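Local coordinates for mandelate racemase/muconate lactonizing protein (Thermobispora bispora, PDB 3VC5) that probably catalyses the magnesium-dependent dehydration of D-glucarate to 5-dehydro-4-deoxy-D-glucarate, as a glucarate dehydratase of the enolase superfamily, at residues Y262-T267 with V307-H312; D271-V276 with M282-N287. All blocks are in the same frame, centred on the assembly; numbering follows the deposited sequence.

Interaction 1 of 2, residues Y262-T267 with V307-H312; sequences YLEDPT and VLLIDH
Tyr262 lays its ring obliquely against the methyls of Val307, CD1 of the tyrosine lying 4.0 Å from CG2 of the valine, with CG1 close beside CE1. The two side chains meet at about a right angle, and the branched valine suits this place because both its methyls reach the ring. Farther along, Tyr262 OH lies 4.0 Å from Leu309 CD1. With chi1 at 55°, the tyrosine's CG sits between the backbone N and the carbonyl carbon, which sends the long ring across the barrel interior. Its hydroxyl is hydrogen-bonded to Ser336, so the one polar atom of this buried ring is satisfied. A leucine in place of Tyr262 would probably leave Ser336 without this partner and open a gap beside the methyls of Val307 and Leu309.

Glu264 touches the other branch of Leu309, its OE2 standing 3.5 Å from CD2. The acid's chain is extended as far as CD, and OE1 lies at the edge of the Tyr262 ring, in its plane, 3.4 Å from CE2. OE2 also forms a salt bridge with Lys209, which probably helps to balance the buried charge.

The axes of strands 262-264 and 307-310 lie 9.3 Å apart because strand 284-286 runs between them; the small Ala285 lets the larger side chains meet over it. Such inward packing of second-neighbour strands is typical of the modified (beta/alpha)7beta barrel of the enolase superfamily, here bordering the magnesium site to which Glu264 contributes with Asp239 and Asn287.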
# COMPACT_ATOMS: atom_id res chain seq x y z
N TYR A 262 22.03 -10.78 7.32
CA TYR A 262 22.24 -9.37 6.97
C TYR A 262 23.05 -8.65 8.04
O TYR A 262 23.12 -9.11 9.20
CB TYR A 262 20.91 -8.64 6.64
CG TYR A 262 19.78 -8.64 7.65
CD1 TYR A 262 18.57 -9.31 7.37
CD2 TYR A 262 19.86 -7.92 8.86
CE1 TYR A 262 17.52 -9.29 8.24
CE2 TYR A 262 18.78 -7.91 9.77
CZ TYR A 262 17.61 -8.59 9.43
OH TYR A 262 16.52 -8.60 10.28
N LEU A 263 23.68 -7.54 7.66
CA LEU A 263 24.43 -6.70 8.59
C LEU A 263 23.58 -5.43 8.78
O LEU A 263 23.34 -4.69 7.84
CB LEU A 263 25.84 -6.39 8.03
CG LEU A 263 26.74 -5.42 8.81
CD1 LEU A 263 26.95 -5.93 10.26
CD2 LEU A 263 28.10 -5.21 8.08
N GLU A 264 23.14 -5.18 10.00
CA GLU A 264 22.13 -4.16 10.26
C GLU A 264 22.77 -2.88 10.77
O GLU A 264 23.47 -2.90 11.79
CB GLU A 264 21.18 -4.72 11.32
CG GLU A 264 19.99 -3.87 11.62
CD GLU A 264 19.06 -4.58 12.59
OE1 GLU A 264 18.90 -5.80 12.46
OE2 GLU A 264 18.50 -3.92 13.46
N ASP A 265 22.59 -1.76 10.05
CA ASP A 265 23.12 -0.46 10.51
C ASP A 265 24.56 -0.47 11.01
O ASP A 265 24.85 -0.07 12.13
CB ASP A 265 22.21 0.10 11.60
CG ASP A 265 20.90 0.59 11.01
OD1 ASP A 265 20.97 1.29 9.95
OD2 ASP A 265 19.83 0.25 11.56
N PRO A 266 25.49 -0.93 10.15
CA PRO A 266 26.88 -0.85 10.63
C PRO A 266 27.39 0.60 10.81
O PRO A 266 28.22 0.86 11.68
CB PRO A 266 27.66 -1.57 9.51
CG PRO A 266 26.78 -1.50 8.32
CD PRO A 266 25.38 -1.59 8.84
N THR A 267 26.90 1.54 10.01
CA THR A 267 27.52 2.86 9.94
C THR A 267 26.43 3.92 9.75
O THR A 267 25.34 3.60 9.22
CB THR A 267 28.53 2.87 8.74
OG1 THR A 267 29.49 3.94 8.87
CG2 THR A 267 27.80 2.98 7.40
N VAL A 307 17.53 -4.69 2.98
CA VAL A 307 16.47 -5.11 3.91
C VAL A 307 16.02 -3.92 4.76
O VAL A 307 16.86 -3.26 5.39
CB VAL A 307 16.96 -6.23 4.86
CG1 VAL A 307 15.83 -6.66 5.78
CG2 VAL A 307 17.49 -7.43 4.06
N LEU A 308 14.72 -3.63 4.76
CA LEU A 308 14.15 -2.61 5.64
C LEU A 308 13.50 -3.33 6.84
O LEU A 308 12.70 -4.25 6.64
CB LEU A 308 13.05 -1.80 4.93
CG LEU A 308 12.37 -0.74 5.80
CD1 LEU A 308 13.41 0.30 6.28
CD2 LEU A 308 11.23 -0.08 5.01
N LEU A 309 13.81 -2.90 8.07
CA LEU A 309 13.05 -3.37 9.24
C LEU A 309 11.88 -2.39 9.36
O LEU A 309 12.07 -1.22 9.70
CB LEU A 309 13.89 -3.33 10.52
CG LEU A 309 14.80 -4.56 10.76
CD1 LEU A 309 15.96 -4.63 9.75
CD2 LEU A 309 15.33 -4.55 12.18
N ILE A 310 10.69 -2.85 9.02
CA ILE A 310 9.48 -2.05 9.18
C ILE A 310 9.13 -2.03 10.69
O ILE A 310 9.60 -2.89 11.47
CB ILE A 310 8.34 -2.68 8.35
CG1 ILE A 310 7.21 -1.69 8.10
CG2 ILE A 310 7.76 -3.91 9.05
CD1 ILE A 310 7.65 -0.53 7.20
N ASP A 311 8.31 -1.08 11.09
CA ASP A 311 7.91 -0.99 12.49
C ASP A 311 6.66 -0.13 12.54
O ASP A 311 6.74 1.08 12.26
CB ASP A 311 9.03 -0.41 13.37
CG ASP A 311 8.65 -0.35 14.85
OD1 ASP A 311 7.42 -0.23 15.14
OD2 ASP A 311 9.57 -0.32 15.71
N HIS A 312 5.52 -0.75 12.78
CA HIS A 312 4.24 -0.01 12.71
C HIS A 312 4.18 1.10 13.73
O HIS A 312 3.35 2.03 13.58
CB HIS A 312 3.04 -0.94 12.85
CG HIS A 312 2.76 -1.39 14.26
ND1 HIS A 312 3.24 -2.58 14.77
CD2 HIS A 312 2.02 -0.83 15.26
CE1 HIS A 312 2.83 -2.73 16.01
NE2 HIS A 312 2.04 -1.71 16.32

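Interaction 2 of 2, residues D271-V276 with M282-N287; sequences DGMARV and MPLATN
Residues 271-276 of helix 270-277 run back along strand 284-286, their directions 158° apart and their axes 9.8 Å from each other at closest approach. This is the return half of a beta-alpha-beta crossover, in which strand 262-264 leads through helix 270-277 into the parallel neighbour 284-286, the repeating step of the enolase-superfamily barrel.

Met273 and Leu284 carry most of the contact. Leu284 points out of the barrel toward the helix, and its CD1 serves as the common meeting point: Met273 CE lies 3.9 Å from it, and Val276 CG1, from the next turn of the helix, is also 3.9 Å away, so that CD1 is flanked by both helix residues. The methionine and leucine side chains are inclined to each other, whereas valine and leucine cross at about a right angle. A leucine suits the strand here because its branch fills the groove between positions three residues apart on the helix.

Bends at chi2 (-82°) and chi3 (-65°) curl the thioether of Met273 and turn its CE onto the strand, 3.5 Å from Ala285 O; CE also touches Thr286 CB at 4.3 Å. An unbranched, pliable chain can follow this uneven surface of methyls and backbone.

Thr286 offers its CB to the methionine, while its OG1 is hydrogen-bonded to Asp265 and to the backbone N atoms of Met288 and Cys289; a short hydroxyl residue can thus serve both the packing and the chain just beyond the strand. Asn287, the next residue, belongs to the protein's magnesium-binding site. Packing is tightest at the helix backbone, where Leu284 CD1 stands 3.2 Å from the carbonyl O of Met273.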
# COMPACT_ATOMS: atom_id res chain seq x y z
N ASP A 271 24.52 7.75 2.85
CA ASP A 271 25.76 7.75 2.08
C ASP A 271 26.73 6.65 2.55
O ASP A 271 27.17 5.82 1.74
CB ASP A 271 26.44 9.14 2.17
CG ASP A 271 27.74 9.20 1.39
OD1 ASP A 271 27.70 8.83 0.22
OD2 ASP A 271 28.80 9.59 1.95
N GLY A 272 27.04 6.65 3.84
CA GLY A 272 27.99 5.68 4.42
C GLY A 272 27.45 4.26 4.27
O GLY A 272 28.18 3.33 3.89
N MET A 273 26.16 4.07 4.52
CA MET A 273 25.56 2.76 4.35
C MET A 273 25.66 2.27 2.90
O MET A 273 25.97 1.10 2.64
CB MET A 273 24.09 2.80 4.78
CG MET A 273 23.98 2.87 6.30
SD MET A 273 24.13 1.27 7.15
CE MET A 273 22.66 0.41 6.56
N ALA A 274 25.43 3.18 1.95
CA ALA A 274 25.51 2.80 0.52
C ALA A 274 26.94 2.40 0.15
O ALA A 274 27.15 1.46 -0.60
CB ALA A 274 25.03 3.93 -0.35
N ARG A 275 27.92 3.11 0.67
CA ARG A 275 29.31 2.79 0.41
C ARG A 275 29.71 1.48 0.99
O ARG A 275 30.42 0.74 0.37
CB ARG A 275 30.23 3.87 0.92
CG ARG A 275 29.99 5.16 0.26
CD ARG A 275 31.15 6.03 0.34
NE ARG A 275 31.37 6.69 1.59
CZ ARG A 275 32.55 6.71 2.21
NH1 ARG A 275 32.71 7.34 3.32
NH2 ARG A 275 33.58 6.07 1.71
N VAL A 276 29.25 1.18 2.20
CA VAL A 276 29.50 -0.14 2.79
C VAL A 276 28.82 -1.24 1.99
O VAL A 276 29.43 -2.29 1.68
CB VAL A 276 29.06 -0.18 4.29
CG1 VAL A 276 29.13 -1.61 4.87
CG2 VAL A 276 29.90 0.80 5.11
N MET A 282 27.19 -9.51 2.18
CA MET A 282 25.82 -9.73 2.63
C MET A 282 25.02 -8.43 2.50
O MET A 282 25.60 -7.34 2.48
CB MET A 282 25.81 -10.23 4.09
CG MET A 282 26.18 -9.19 5.12
SD MET A 282 27.96 -8.85 5.21
CE MET A 282 28.64 -10.48 5.56
N PRO A 283 23.68 -8.54 2.39
CA PRO A 283 22.82 -7.33 2.39
C PRO A 283 22.95 -6.53 3.70
O PRO A 283 23.21 -7.12 4.77
CB PRO A 283 21.41 -7.89 2.30
CG PRO A 283 21.52 -9.36 1.95
CD PRO A 283 22.91 -9.80 2.34
N LEU A 284 22.77 -5.21 3.61
CA LEU A 284 22.64 -4.37 4.80
C LEU A 284 21.15 -4.19 5.09
O LEU A 284 20.31 -4.26 4.17
CB LEU A 284 23.25 -2.99 4.57
CG LEU A 284 24.74 -2.97 4.25
CD1 LEU A 284 25.29 -1.54 4.36
CD2 LEU A 284 25.53 -3.93 5.14
N ALA A 285 20.83 -3.97 6.37
CA ALA A 285 19.48 -3.67 6.80
C ALA A 285 19.50 -2.38 7.58
O ALA A 285 20.55 -1.96 8.07
CB ALA A 285 18.96 -4.80 7.71
N THR A 286 18.33 -1.76 7.78
CA THR A 286 18.31 -0.58 8.63
C THR A 286 16.99 -0.43 9.39
O THR A 286 15.91 -0.84 8.88
CB THR A 286 18.55 0.73 7.80
OG1 THR A 286 18.87 1.80 8.70
CG2 THR A 286 17.32 1.10 7.00
N ASN A 287 17.08 0.19 10.57
CA ASN A 287 15.94 0.91 11.15
C ASN A 287 16.40 2.28 11.64
O ASN A 287 15.87 2.81 12.64
CB ASN A 287 15.29 0.13 12.30
CG ASN A 287 16.29 -0.34 13.37
OD1 ASN A 287 16.62 -1.53 13.41
ND2 ASN A 287 16.75 0.56 14.24

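The centres of the two interactions lie about 8 Å apart, on opposite surfaces of the same stretch of barrel wall: interaction 1 packs inside it, interaction 2 between wall and surrounding helix. Along the chain, 271-276 and 282-287 both fall within the loop that 262-267 and 307-312 close, and strand 284-286 sits between strands 262-264 and 307-310 in the sheet. The segments touch directly, with a probable hydrogen bond from Asp265 N to Ala285 O at 2.8 Å and Thr267 O packed against Met273 CG. Neighbouring strands thereby bring Glu264 and Asn287 together, their OE2 and OD1 3.0 Å apart, as members of one magnesium-binding site.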